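Long-range contact in SOXX (Paracoccus pantotrophus, PDB 2C1D), which probably carries electrons through a covalently bound heme c, as part of the SoxXA cytochrome complex that initiates sulfur oxidation: residues 19-33 with 120-132. Residues are numbered along the deposited sequence; the frame is centred on the assembly and turned at random.
Sequences LTGAPGNPEEGVRIM and LNAQQIEDVVAFL
Val30 lays its CG2 methyl over one face of the Phe131 ring, 3.5 Å from the centroid, in a CH-pi contact. Met33 SD meets the same ring obliquely, 3.5 Å from Phe131 CD2, a Met-aromatic contact. The ring swings out to both because Phe131 CG stands anti to the backbone N (chi1 180°). With an alanine in place of Phe131, the Val30 methyl would probably face a gap and the Met33 sulfur would lose its aromatic neighbour. Between the helices the hollow is Gly29. Its bare CA rests 3.2 Å from Asp127 O, where any side chain would clash. This lets the axes of 26-33 and 122-132 approach to 6.8 Å, crossing at -104°. This near-perpendicular pairing of N- and C-terminal helices is the hallmark of the cytochrome c fold. Val128 and Leu132 of the second helix also touch the heme, and Met33 packs on Cys41, one of its covalent attachment points. Ile32 fills a hollow of 120-132 lined by Leu120, Gln124, Asp127 and Val128. Its CG2 presses tightly on Val128 CG2, at 3.4 Å, while CD1 lies against Gln124 and the CB of Asp127. The loop before the first helix runs along the second. Gly24 makes room for the Ala130 methyl, and Asn25 N gives a nearly straight bond to Asp127 OD1 (2.9 Å), from above the carboxylate plane. Farther back, Leu19 pushes CD1 against Ile125 CG2 at 3.7 Å. Leu19 N donates to Glu126 OE2 (2.9 Å), an oxygen also salt-bridged to Arg76. A water links Glu126 OE1 to Ala22 O.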
loop_
_atom_site.group_PDB
_atom_site.type_symbol
_atom_site.label_atom_id
_atom_site.label_comp_id
_atom_site.label_asym_id
_atom_site.label_seq_id
_atom_site.Cartn_x
_atom_site.Cartn_y
_atom_site.Cartn_z
ATOM N N LEU B 19 29.730 -16.083 -9.644
ATOM C CA LEU B 19 29.866 -14.726 -9.147
ATOM C C LEU B 19 30.991 -14.604 -8.127
ATOM O O LEU B 19 31.443 -13.485 -7.876
ATOM C CB LEU B 19 28.566 -14.249 -8.507
ATOM C CG LEU B 19 27.331 -14.086 -9.389
ATOM C CD1 LEU B 19 26.169 -13.623 -8.547
ATOM C CD2 LEU B 19 27.602 -13.100 -10.507
ATOM N N THR B 20 31.412 -15.730 -7.535
ATOM C CA THR B 20 32.460 -15.740 -6.507
ATOM C C THR B 20 33.681 -16.626 -6.771
ATOM O O THR B 20 34.737 -16.378 -6.193
ATOM C CB THR B 20 31.898 -16.185 -5.149
ATOM O OG1 THR B 20 31.417 -17.529 -5.242
ATOM C CG2 THR B 20 30.702 -15.336 -4.718
ATOM N N GLY B 21 33.530 -17.669 -7.580
ATOM C CA GLY B 21 34.536 -18.716 -7.687
ATOM C C GLY B 21 34.468 -19.791 -6.618
ATOM O O GLY B 21 35.296 -20.696 -6.580
ATOM N N ALA B 22 33.488 -19.699 -5.723
ATOM C CA ALA B 22 33.380 -20.652 -4.634
ATOM C C ALA B 22 32.067 -21.406 -4.805
ATOM O O ALA B 22 31.057 -20.802 -5.152
ATOM C CB ALA B 22 33.417 -19.939 -3.296
ATOM N N PRO B 23 32.060 -22.707 -4.523
ATOM C CA PRO B 23 30.834 -23.504 -4.651
ATOM C C PRO B 23 29.708 -22.929 -3.795
ATOM O O PRO B 23 29.988 -22.511 -2.685
ATOM C CB PRO B 23 31.242 -24.880 -4.095
ATOM C CG PRO B 23 32.744 -24.907 -4.134
ATOM C CD PRO B 23 33.196 -23.503 -4.023
ATOM N N GLY B 24 28.477 -22.913 -4.302
ATOM C CA GLY B 24 27.279 -22.739 -3.480
ATOM C C GLY B 24 27.011 -23.802 -2.406
ATOM O O GLY B 24 27.227 -25.007 -2.574
ATOM N N ASN B 25 26.531 -23.328 -1.270
ATOM C CA ASN B 25 26.162 -24.151 -0.151
ATOM C C ASN B 25 24.623 -24.159 -0.106
ATOM O O ASN B 25 24.004 -23.164 0.292
ATOM C CB ASN B 25 26.745 -23.527 1.108
ATOM C CG ASN B 25 26.413 -24.302 2.379
ATOM O OD1 ASN B 25 27.219 -24.337 3.308
ATOM N ND2 ASN B 25 25.236 -24.916 2.432
ATOM N N PRO B 26 23.999 -25.256 -0.521
ATOM C CA PRO B 26 22.530 -25.289 -0.639
ATOM C C PRO B 26 21.767 -25.127 0.676
ATOM O O PRO B 26 20.686 -24.535 0.656
ATOM C CB PRO B 26 22.251 -26.666 -1.254
ATOM C CG PRO B 26 23.437 -27.471 -0.939
ATOM C CD PRO B 26 24.617 -26.535 -0.920
ATOM N N GLU B 27 22.294 -25.633 1.783
ATOM C CA GLU B 27 21.616 -25.474 3.078
ATOM C C GLU B 27 21.530 -23.993 3.434
ATOM O O GLU B 27 20.506 -23.550 3.931
ATOM C CB GLU B 27 22.335 -26.193 4.210
ATOM C CG GLU B 27 22.251 -27.713 4.160
ATOM C CD GLU B 27 23.197 -28.400 5.153
ATOM O OE1 GLU B 27 22.994 -29.609 5.405
ATOM O OE2 GLU B 27 24.149 -27.753 5.681
ATOM N N GLU B 28 22.613 -23.242 3.176
ATOM C CA GLU B 28 22.599 -21.789 3.373
ATOM C C GLU B 28 21.646 -21.163 2.365
ATOM O O GLU B 28 20.912 -20.267 2.712
ATOM C CB GLU B 28 24.019 -21.177 3.281
ATOM C CG GLU B 28 24.093 -19.667 3.590
ATOM C CD GLU B 28 23.837 -19.295 5.061
ATOM O OE1 GLU B 28 23.721 -20.216 5.913
ATOM O OE2 GLU B 28 23.743 -18.066 5.363
ATOM N N GLY B 29 21.642 -21.641 1.127
ATOM C CA GLY B 29 20.629 -21.259 0.154
ATOM C C GLY B 29 19.197 -21.306 0.722
ATOM O O GLY B 29 18.424 -20.365 0.576
ATOM N N VAL B 30 18.851 -22.386 1.402
ATOM C CA VAL B 30 17.517 -22.509 1.963
ATOM C C VAL B 30 17.276 -21.381 2.987
ATOM O O VAL B 30 16.210 -20.749 3.011
ATOM C CB VAL B 30 17.316 -23.874 2.635
ATOM C CG1 VAL B 30 16.041 -23.909 3.449
ATOM C CG2 VAL B 30 17.257 -24.968 1.571
ATOM N N ARG B 31 18.254 -21.167 3.853
ATOM C CA ARG B 31 18.123 -20.127 4.882
ATOM C C ARG B 31 17.887 -18.769 4.226
ATOM O O ARG B 31 16.993 -18.028 4.625
ATOM C CB ARG B 31 19.359 -20.076 5.783
ATOM C CG ARG B 31 19.160 -19.216 7.045
ATOM C CD ARG B 31 20.408 -19.109 7.877
ATOM N NE ARG B 31 21.312 -18.219 7.191
ATOM C CZ ARG B 31 21.299 -16.898 7.333
ATOM N NH1 ARG B 31 20.488 -16.290 8.223
ATOM N NH2 ARG B 31 22.122 -16.182 6.609
ATOM N N ILE B 32 18.684 -18.462 3.205
ATOM C CA ILE B 32 18.584 -17.201 2.491
ATOM C C ILE B 32 17.192 -17.052 1.874
ATOM O O ILE B 32 16.591 -15.994 1.930
ATOM C CB ILE B 32 19.707 -17.122 1.419
ATOM C CG1 ILE B 32 21.083 -17.011 2.100
ATOM C CG2 ILE B 32 19.492 -15.955 0.457
ATOM C CD1 ILE B 32 22.233 -17.497 1.259
ATOM N N MET B 33 16.675 -18.131 1.298
ATOM C CA MET B 33 15.420 -18.082 0.558
ATOM C C MET B 33 14.193 -17.911 1.473
ATOM O O MET B 33 13.121 -17.490 1.013
ATOM C CB MET B 33 15.276 -19.343 -0.305
ATOM C CG MET B 33 16.304 -19.439 -1.454
ATOM S SD MET B 33 16.336 -21.105 -2.140
ATOM C CE MET B 33 14.860 -21.067 -3.074
ATOM N N LEU B 120 21.158 -9.220 -1.983
ATOM C CA LEU B 120 21.968 -10.361 -1.609
ATOM C C LEU B 120 23.422 -10.161 -2.069
ATOM O O LEU B 120 23.661 -9.596 -3.128
ATOM C CB LEU B 120 21.385 -11.604 -2.258
ATOM C CG LEU B 120 19.981 -12.028 -1.799
ATOM C CD1 LEU B 120 19.535 -13.251 -2.607
ATOM C CD2 LEU B 120 19.977 -12.356 -0.340
ATOM N N ASN B 121 24.393 -10.622 -1.286
ATOM C CA ASN B 121 25.785 -10.578 -1.747
ATOM C C ASN B 121 26.055 -11.733 -2.741
ATOM O O ASN B 121 25.197 -12.568 -2.961
ATOM C CB ASN B 121 26.779 -10.497 -0.567
ATOM C CG ASN B 121 26.794 -11.736 0.313
ATOM O OD1 ASN B 121 26.844 -11.658 1.569
ATOM N ND2 ASN B 121 26.799 -12.879 -0.313
ATOM N N ALA B 122 27.236 -11.779 -3.335
ATOM C CA ALA B 122 27.515 -12.737 -4.440
ATOM C C ALA B 122 27.480 -14.188 -4.020
ATOM O O ALA B 122 26.962 -15.027 -4.744
ATOM C CB ALA B 122 28.823 -12.412 -5.119
ATOM N N GLN B 123 28.020 -14.497 -2.842
ATOM C CA GLN B 123 28.012 -15.862 -2.342
ATOM C C GLN B 123 26.597 -16.290 -1.970
ATOM O O GLN B 123 26.251 -17.459 -2.138
ATOM C CB GLN B 123 28.946 -16.041 -1.123
ATOM C CG GLN B 123 29.118 -17.485 -0.676
ATOM C CD GLN B 123 29.646 -18.381 -1.781
ATOM O OE1 GLN B 123 29.125 -19.496 -2.021
ATOM N NE2 GLN B 123 30.661 -17.900 -2.475
ATOM N N GLN B 124 25.790 -15.360 -1.461
ATOM C CA GLN B 124 24.381 -15.665 -1.155
ATOM C C GLN B 124 23.644 -16.103 -2.427
ATOM O O GLN B 124 22.898 -17.087 -2.403
ATOM C CB GLN B 124 23.689 -14.456 -0.516
ATOM C CG GLN B 124 24.088 -14.341 0.974
ATOM C CD GLN B 124 23.646 -13.066 1.625
ATOM O OE1 GLN B 124 23.397 -12.093 0.957
ATOM N NE2 GLN B 124 23.572 -13.070 2.941
ATOM N N ILE B 125 23.904 -15.405 -3.529
ATOM C CA ILE B 125 23.320 -15.780 -4.819
ATOM C C ILE B 125 23.755 -17.200 -5.181
ATOM O O ILE B 125 22.931 -18.011 -5.583
ATOM C CB ILE B 125 23.721 -14.803 -5.977
ATOM C CG1 ILE B 125 23.355 -13.348 -5.694
ATOM C CG2 ILE B 125 23.115 -15.282 -7.336
ATOM C CD1 ILE B 125 21.971 -12.989 -5.824
ATOM N N GLU B 126 25.047 -17.502 -5.043
ATOM C CA GLU B 126 25.571 -18.819 -5.398
ATOM C C GLU B 126 24.950 -19.912 -4.535
ATOM O O GLU B 126 24.670 -21.021 -5.023
ATOM C CB GLU B 126 27.105 -18.851 -5.278
ATOM C CG GLU B 126 27.818 -17.980 -6.313
ATOM C CD GLU B 126 27.558 -18.383 -7.751
ATOM O OE1 GLU B 126 27.461 -19.597 -8.015
ATOM O OE2 GLU B 126 27.444 -17.491 -8.619
ATOM N N ASP B 127 24.728 -19.587 -3.256
ATOM C CA ASP B 127 24.112 -20.475 -2.294
ATOM C C ASP B 127 22.642 -20.778 -2.655
ATOM O O ASP B 127 22.182 -21.933 -2.523
ATOM C CB ASP B 127 24.190 -19.870 -0.877
ATOM C CG ASP B 127 25.616 -19.850 -0.296
ATOM O OD1 ASP B 127 26.555 -20.462 -0.849
ATOM O OD2 ASP B 127 25.894 -19.243 0.767
ATOM N N VAL B 128 21.923 -19.759 -3.123
ATOM C CA VAL B 128 20.530 -19.910 -3.519
ATOM C C VAL B 128 20.492 -20.780 -4.791
ATOM O O VAL B 128 19.751 -21.736 -4.855
ATOM C CB VAL B 128 19.867 -18.558 -3.752
ATOM C CG1 VAL B 128 18.518 -18.719 -4.495
ATOM C CG2 VAL B 128 19.665 -17.839 -2.397
ATOM N N VAL B 129 21.336 -20.459 -5.763
ATOM C CA VAL B 129 21.439 -21.226 -7.007
ATOM C C VAL B 129 21.698 -22.713 -6.750
ATOM O O VAL B 129 21.063 -23.562 -7.376
ATOM C CB VAL B 129 22.521 -20.653 -7.938
ATOM C CG1 VAL B 129 22.825 -21.600 -9.095
ATOM C CG2 VAL B 129 22.101 -19.321 -8.486
ATOM N N ALA B 130 22.607 -23.021 -5.828
ATOM C CA ALA B 130 22.978 -24.396 -5.539
ATOM C C ALA B 130 21.782 -25.167 -4.993
ATOM O O ALA B 130 21.626 -26.366 -5.256
ATOM C CB ALA B 130 24.120 -24.451 -4.558
ATOM N N PHE B 131 20.924 -24.481 -4.243
ATOM C CA PHE B 131 19.713 -25.126 -3.781
ATOM C C PHE B 131 18.723 -25.301 -4.932
ATOM O O PHE B 131 18.127 -26.355 -5.053
ATOM C CB PHE B 131 19.052 -24.396 -2.621
ATOM C CG PHE B 131 17.806 -25.060 -2.165
ATOM C CD1 PHE B 131 17.874 -26.245 -1.448
ATOM C CD2 PHE B 131 16.559 -24.547 -2.516
ATOM C CE1 PHE B 131 16.723 -26.897 -1.059
ATOM C CE2 PHE B 131 15.401 -25.184 -2.118
ATOM C CZ PHE B 131 15.478 -26.354 -1.385
ATOM N N LEU B 132 18.571 -24.282 -5.773
ATOM C CA LEU B 132 17.626 -24.336 -6.870
ATOM C C LEU B 132 17.954 -25.485 -7.832
ATOM O O LEU B 132 17.060 -26.094 -8.405
ATOM C CB LEU B 132 17.593 -23.015 -7.625
ATOM C CG LEU B 132 16.990 -21.821 -6.868
ATOM C CD1 LEU B 132 17.341 -20.550 -7.570
ATOM C CD2 LEU B 132 15.485 -21.931 -6.717
HETATM O O HOH W 1 29.972 -20.675 -7.514
HETATM O O HOH W 2 24.694 -15.856 4.174
#